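Side-chain contacts in type 3 secretion system chaperone PscG (Pseudomonas aeruginosa, PDB 2UWJ), which acts with PscE as a cytoplasmic chaperone that keeps the needle protein PscF from polymerising before the type III secretion needle is assembled: residues H63-W67 against P68-P72; A85-D88 against R89-G93. All blocks are in the same frame, centred on the assembly; numbering follows the deposited sequence.

Contact 1. Residues H63-W67 against P68-P72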
ATOM      1  N   HIS C  63     -22.564  15.754   3.604  1.00 31.00           N
ATOM      2  CA  HIS C  63     -23.337  16.303   4.749  1.00 38.62           C
ATOM      3  C   HIS C  63     -22.964  15.664   6.091  1.00 27.44           C
ATOM      4  O   HIS C  63     -23.325  14.532   6.297  1.00 29.77           O
ATOM      5  CB  HIS C  63     -24.821  16.009   4.527  1.00 42.53           C
ATOM      6  CG  HIS C  63     -25.414  16.771   3.386  1.00 53.29           C
ATOM      7  ND1 HIS C  63     -25.403  18.147   3.338  1.00 54.42           N
ATOM      8  CD2 HIS C  63     -26.018  16.355   2.245  1.00 50.62           C
ATOM      9  CE1 HIS C  63     -25.975  18.550   2.216  1.00 51.37           C
ATOM     10  NE2 HIS C  63     -26.355  17.481   1.538  1.00 53.56           N
ATOM     11  N   GLY C  64     -22.234  16.377   6.942  1.00 33.76           N
ATOM     12  CA  GLY C  64     -21.824  15.820   8.232  1.00 35.22           C
ATOM     13  C   GLY C  64     -20.734  14.733   8.110  1.00 38.69           C
ATOM     14  O   GLY C  64     -20.404  14.066   9.091  1.00 36.13           O
ATOM     15  N   ASN C  65     -20.156  14.558   6.917  1.00 29.24           N
ATOM     16  CA  ASN C  65     -19.132  13.525   6.712  1.00 28.32           C
ATOM     17  C   ASN C  65     -18.188  13.438   7.923  1.00 21.50           C
ATOM     18  O   ASN C  65     -17.487  14.402   8.260  1.00 27.78           O
ATOM     19  CB  ASN C  65     -18.274  13.807   5.460  1.00 25.50           C
ATOM     20  CG  ASN C  65     -17.039  12.906   5.420  1.00 26.35           C
ATOM     21  OD1 ASN C  65     -17.145  11.688   5.627  1.00 23.42           O
ATOM     22  ND2 ASN C  65     -15.886  13.492   5.144  1.00 24.08           N
ATOM     23  N   PRO C  66     -18.129  12.268   8.553  1.00 26.84           N
ATOM     24  CA  PRO C  66     -17.264  12.089   9.722  1.00 30.13           C
ATOM     25  C   PRO C  66     -15.822  11.580   9.420  1.00 34.09           C
ATOM     26  O   PRO C  66     -15.001  11.520  10.327  1.00 25.69           O
ATOM     27  CB  PRO C  66     -18.047  11.075  10.542  1.00 31.27           C
ATOM     28  CG  PRO C  66     -18.481  10.134   9.519  1.00 30.34           C
ATOM     29  CD  PRO C  66     -18.955  11.074   8.328  1.00 25.08           C
ATOM     30  N   TRP C  67     -15.517  11.253   8.150  1.00 29.80           N
ATOM     31  CA  TRP C  67     -14.196  10.703   7.774  1.00 26.45           C
ATOM     32  C   TRP C  67     -13.447  11.644   6.869  1.00 23.51           C
ATOM     33  O   TRP C  67     -13.717  11.693   5.674  1.00 23.68           O
ATOM     34  CB  TRP C  67     -14.418   9.352   7.073  1.00 22.94           C
ATOM     35  CG  TRP C  67     -14.968   8.338   8.031  1.00 30.32           C
ATOM     36  CD1 TRP C  67     -14.383   7.912   9.205  1.00 30.33           C
ATOM     37  CD2 TRP C  67     -16.220   7.667   7.945  1.00 28.27           C
ATOM     38  NE1 TRP C  67     -15.207   7.030   9.847  1.00 29.90           N
ATOM     39  CE2 TRP C  67     -16.340   6.857   9.102  1.00 30.86           C
ATOM     40  CE3 TRP C  67     -17.261   7.665   7.000  1.00 25.65           C
ATOM     41  CZ2 TRP C  67     -17.456   6.059   9.342  1.00 28.97           C
ATOM     42  CZ3 TRP C  67     -18.390   6.863   7.242  1.00 27.44           C
ATOM     43  CH2 TRP C  67     -18.470   6.078   8.408  1.00 32.52           C
ATOM     44  N   PRO C  68     -12.498  12.406   7.418  1.00 24.89           N
ATOM     45  CA  PRO C  68     -11.752  13.353   6.585  1.00 23.80           C
ATOM     46  C   PRO C  68     -11.086  12.774   5.335  1.00 25.45           C
ATOM     47  O   PRO C  68     -10.964  13.462   4.340  1.00 23.82           O
ATOM     48  CB  PRO C  68     -10.742  13.965   7.572  1.00 27.46           C
ATOM     49  CG  PRO C  68     -11.520  13.900   8.925  1.00 28.68           C
ATOM     50  CD  PRO C  68     -12.081  12.489   8.842  1.00 25.77           C
ATOM     51  N   ALA C  69     -10.680  11.508   5.373  1.00 25.35           N
ATOM     52  CA  ALA C  69     -10.013  10.927   4.209  1.00 23.18           C
ATOM     53  C   ALA C  69     -10.949  10.851   2.978  1.00 21.45           C
ATOM     54  O   ALA C  69     -10.474  10.565   1.892  1.00 21.82           O
ATOM     55  CB  ALA C  69      -9.492   9.510   4.552  1.00 23.32           C
ATOM     56  N   LEU C  70     -12.264  11.005   3.186  1.00 19.79           N
ATOM     57  CA  LEU C  70     -13.225  10.955   2.090  1.00 21.46           C
ATOM     58  C   LEU C  70     -13.423  12.338   1.456  1.00 23.71           C
ATOM     59  O   LEU C  70     -13.950  12.432   0.324  1.00 24.21           O
ATOM     60  CB  LEU C  70     -14.601  10.433   2.549  1.00 19.45           C
ATOM     61  CG  LEU C  70     -14.580   9.019   3.140  1.00 19.13           C
ATOM     62  CD1 LEU C  70     -16.003   8.643   3.557  1.00 24.39           C
ATOM     63  CD2 LEU C  70     -13.987   8.000   2.102  1.00 21.16           C
ATOM     64  N   GLU C  71     -12.969  13.391   2.147  1.00 18.49           N
ATOM     65  CA  GLU C  71     -13.178  14.772   1.629  1.00 24.33           C
ATOM     66  C   GLU C  71     -12.685  15.029   0.178  1.00 22.79           C
ATOM     67  O   GLU C  71     -13.342  15.744  -0.549  1.00 22.11           O
ATOM     68  CB  GLU C  71     -12.594  15.820   2.580  1.00 22.21           C
ATOM     69  CG  GLU C  71     -13.364  15.941   3.910  1.00 25.64           C
ATOM     70  CD  GLU C  71     -14.710  16.652   3.682  1.00 31.40           C
ATOM     71  OE1 GLU C  71     -14.692  17.709   3.010  1.00 30.27           O
ATOM     72  OE2 GLU C  71     -15.752  16.144   4.126  1.00 29.44           O
ATOM     73  N   PRO C  72     -11.508  14.489  -0.216  1.00 20.89           N
ATOM     74  CA  PRO C  72     -11.072  14.735  -1.597  1.00 21.94           C
ATOM     75  C   PRO C  72     -12.123  14.324  -2.647  1.00 23.98           C
ATOM     76  O   PRO C  72     -12.213  14.960  -3.690  1.00 21.46           O
ATOM     77  CB  PRO C  72      -9.788  13.892  -1.729  1.00 19.05           C
ATOM     78  CG  PRO C  72      -9.193  13.979  -0.264  1.00 20.92           C
ATOM     79  CD  PRO C  72     -10.451  13.806   0.583  1.00 16.82           C
TER

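Contact 2. Residues A85-D88 against R89-G93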
ATOM      1  N   ALA C  85     -17.048  27.781  -6.381  1.00 33.78           N
ATOM      2  CA  ALA C  85     -16.889  28.389  -5.057  1.00 34.24           C
ATOM      3  C   ALA C  85     -16.967  27.344  -3.929  1.00 29.05           C
ATOM      4  O   ALA C  85     -16.274  27.462  -2.933  1.00 32.58           O
ATOM      5  CB  ALA C  85     -17.948  29.471  -4.847  1.00 35.53           C
ATOM      6  N   ALA C  86     -17.842  26.350  -4.068  1.00 31.48           N
ATOM      7  CA  ALA C  86     -17.952  25.314  -3.048  1.00 29.01           C
ATOM      8  C   ALA C  86     -16.601  24.556  -3.048  1.00 28.65           C
ATOM      9  O   ALA C  86     -16.053  24.277  -1.968  1.00 31.60           O
ATOM     10  CB  ALA C  86     -19.118  24.346  -3.359  1.00 29.94           C
ATOM     11  N   LEU C  87     -16.082  24.230  -4.241  1.00 26.73           N
ATOM     12  CA  LEU C  87     -14.806  23.534  -4.366  1.00 29.86           C
ATOM     13  C   LEU C  87     -13.701  24.316  -3.641  1.00 31.91           C
ATOM     14  O   LEU C  87     -12.905  23.761  -2.851  1.00 26.26           O
ATOM     15  CB  LEU C  87     -14.383  23.371  -5.846  1.00 28.02           C
ATOM     16  CG  LEU C  87     -12.946  22.790  -6.071  1.00 31.13           C
ATOM     17  CD1 LEU C  87     -12.808  21.364  -5.387  1.00 23.44           C
ATOM     18  CD2 LEU C  87     -12.641  22.648  -7.604  1.00 28.69           C
ATOM     19  N   ASP C  88     -13.643  25.617  -3.912  1.00 31.00           N
ATOM     20  CA  ASP C  88     -12.612  26.443  -3.314  1.00 32.49           C
ATOM     21  C   ASP C  88     -12.717  26.473  -1.806  1.00 23.56           C
ATOM     22  O   ASP C  88     -11.696  26.471  -1.132  1.00 30.37           O
ATOM     23  CB  ASP C  88     -12.634  27.887  -3.875  1.00 37.71           C
ATOM     24  CG  ASP C  88     -12.266  27.949  -5.361  1.00 52.25           C
ATOM     25  OD1 ASP C  88     -11.584  27.012  -5.867  1.00 52.35           O
ATOM     26  OD2 ASP C  88     -12.654  28.948  -6.027  1.00 49.79           O
ATOM     27  N   ARG C  89     -13.923  26.537  -1.256  1.00 32.96           N
ATOM     28  CA  ARG C  89     -14.059  26.537   0.213  1.00 33.76           C
ATOM     29  C   ARG C  89     -13.601  25.172   0.781  1.00 35.26           C
ATOM     30  O   ARG C  89     -12.906  25.106   1.810  1.00 32.69           O
ATOM     31  CB  ARG C  89     -15.512  26.767   0.667  1.00 33.00           C
ATOM     32  CG  ARG C  89     -16.035  28.206   0.439  1.00 40.94           C
ATOM     33  CD  ARG C  89     -17.421  28.406   1.061  1.00 39.49           C
ATOM     34  NE  ARG C  89     -18.483  27.573   0.484  1.00 39.62           N
ATOM     35  CZ  ARG C  89     -19.153  27.853  -0.634  1.00 41.71           C
ATOM     36  NH1 ARG C  89     -18.877  28.961  -1.333  1.00 43.05           N
ATOM     37  NH2 ARG C  89     -20.125  27.033  -1.043  1.00 37.37           N
ATOM     38  N   ARG C  90     -14.024  24.081   0.149  1.00 30.16           N
ATOM     39  CA  ARG C  90     -13.609  22.767   0.646  1.00 29.37           C
ATOM     40  C   ARG C  90     -12.069  22.659   0.607  1.00 29.11           C
ATOM     41  O   ARG C  90     -11.430  22.270   1.607  1.00 28.54           O
ATOM     42  CB  ARG C  90     -14.279  21.634  -0.182  1.00 26.90           C
ATOM     43  CG  ARG C  90     -14.039  20.224   0.430  1.00 26.05           C
ATOM     44  CD  ARG C  90     -14.824  19.137  -0.328  1.00 25.32           C
ATOM     45  NE  ARG C  90     -16.261  19.426  -0.475  1.00 25.70           N
ATOM     46  CZ  ARG C  90     -17.229  19.128   0.406  1.00 28.54           C
ATOM     47  NH1 ARG C  90     -16.983  18.515   1.573  1.00 24.24           N
ATOM     48  NH2 ARG C  90     -18.491  19.407   0.097  1.00 23.30           N
ATOM     49  N   LEU C  91     -11.453  22.996  -0.535  1.00 30.76           N
ATOM     50  CA  LEU C  91      -9.987  22.929  -0.615  1.00 31.61           C
ATOM     51  C   LEU C  91      -9.317  23.810   0.441  1.00 35.97           C
ATOM     52  O   LEU C  91      -8.377  23.367   1.121  1.00 32.61           O
ATOM     53  CB  LEU C  91      -9.460  23.297  -2.011  1.00 32.79           C
ATOM     54  CG  LEU C  91      -9.899  22.388  -3.150  1.00 34.68           C
ATOM     55  CD1 LEU C  91      -9.170  22.782  -4.439  1.00 31.25           C
ATOM     56  CD2 LEU C  91      -9.586  20.911  -2.734  1.00 28.02           C
ATOM     57  N   ALA C  92      -9.819  25.031   0.630  1.00 34.72           N
ATOM     58  CA  ALA C  92      -9.239  25.920   1.658  1.00 37.20           C
ATOM     59  C   ALA C  92      -9.326  25.243   3.047  1.00 37.14           C
ATOM     60  O   ALA C  92      -8.403  25.332   3.851  1.00 37.31           O
ATOM     61  CB  ALA C  92      -9.984  27.319   1.669  1.00 38.38           C
ATOM     62  N   GLY C  93     -10.428  24.550   3.322  1.00 35.25           N
ATOM     63  CA  GLY C  93     -10.558  23.867   4.599  1.00 36.55           C
ATOM     64  C   GLY C  93      -9.534  22.736   4.754  1.00 38.68           C
ATOM     65  O   GLY C  93      -8.847  22.635   5.769  1.00 40.47           O
TER

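Contact 1. Residues H63-W67 against P68-P72
Asn65 and Glu71 lie alongside each other, running in opposite directions, where an Asx turn leads into a short 3-10 segment at the entrance to helix 71-80. Their amide and carboxylate planes differ by 22°, close to coplanar, and Asn65 ND2 donates to Glu71 OE2 over 2.8 Å. The acceptor oxygen uses its anti lone pair and sits only 11° out of the Asn65 amide plane, near the plane in which the N-H lies. The carboxylate gets there because the Glu71 chain bends at chi2 (-73°), which folds its end back toward the loop. Its other oxygen, OE1, is held by a salt bridge to Arg90 NH1, and the two partners together should limit rotation of the group and probably favour its charged form.

The Asn65 amide is held at both ends. Its OD1 accepts from Trp67 N at 3.0 Å, closing the Asx turn, with the donor well above the carbonyl plane. Besides the carboxylate, ND2 also reaches Trp67 O, at 2.9 Å, and three bonds therefore fix the amide's orientation. Trp67 O in turn takes a second donor, Leu70 N at 3.0 Å; the two N-H groups approach it from opposite faces of its carbonyl plane.

Next to this polar network, Trp67 and Leu70 run beside one another in a common direction. The Trp67 side chain also touches Asp38, Glu39 and Arg42 of helix 38-51, while Leu70 meets Arg42 and an apolar side chain of another protein's chain. On one face of the indole, Pro66 CG rests 3.6 Å above the plane, over its centre. From Leu70, the CD1 branch approaches Trp67 CE3 obliquely, 3.8 Å away.

Contact 2. Residues A85-D88 against R89-G93
Leu91 N donates to Leu87 O over 2.8 Å, the shortest of the four i to i+4 bonds that link residues 85-88 to 89-92 in alpha-helix 84-95. Its N-H points almost straight at the acceptor (176°). Arg90 N to Ala86 O and Ala92 N to Asp88 O are both 2.9 Å, and Arg89 N to Ala85 O completes the set.

On the outer side of the helix, the Arg89 chain turns back along the preceding turn. Its CG stands anti to the carbonyl carbon (chi1 -71°), and a bend at chi3 lays the guanidinium against the backbone. One face of that group receives Ala85 O and Ala86 CA, both 3.4 Å above the plane and displaced toward its rim. The NH1 atom of Arg89 also lies close to this oxygen, but the angle is poor for a hydrogen bond; what binds Ala85 O is the backbone N of Arg89. The methyl groups meet the ends of the guanidinium, Ala85 CB lying 3.7 Å from Arg89 NH1 and Ala86 CB beside NH2.

Toward the interior, Leu87 and Leu91 meet at an oblique angle. Leu87 CD1 touches Leu91 CG at 3.8 Å: the first torsion of Leu87 (173°) sets its CG beside the carbonyl carbon, and the second then turns CD1 toward Leu91.

The same turns join two neighbouring helices. Leu87 packs on Ala75 and Trp79 of helix 71-80 and on Met109 and Val113 of helix 100-113, with Leu91 adding a contact to Arg110. Arg90 leans to helix 71-80, where it touches Phe74 and its NE forms a salt bridge with Glu78 OE1.

Overall arrangement
Following the chain from the N terminus, contact 1 comes first: it turns the loop after helix 55-59 into the start of helix 71-80. The chain then runs through that helix and on into helix 84-95, where contact 2 lies within successive turns. Each contact is made by one continuous stretch, and the two stand in series without nesting or crossing; the centres of contact 1 and contact 2 are about 13 Å apart. The salt bridge Glu71 OE1 to Arg90 NH1, 2.8 Å, ties the N-terminal part of helix 71-80 to helix 84-95. Helix 100-113 touches both, at Pro68 and Pro72 of contact 1 and at Leu87, Leu91 and Ala92 of contact 2, within this all-helical fold of the TPR clan.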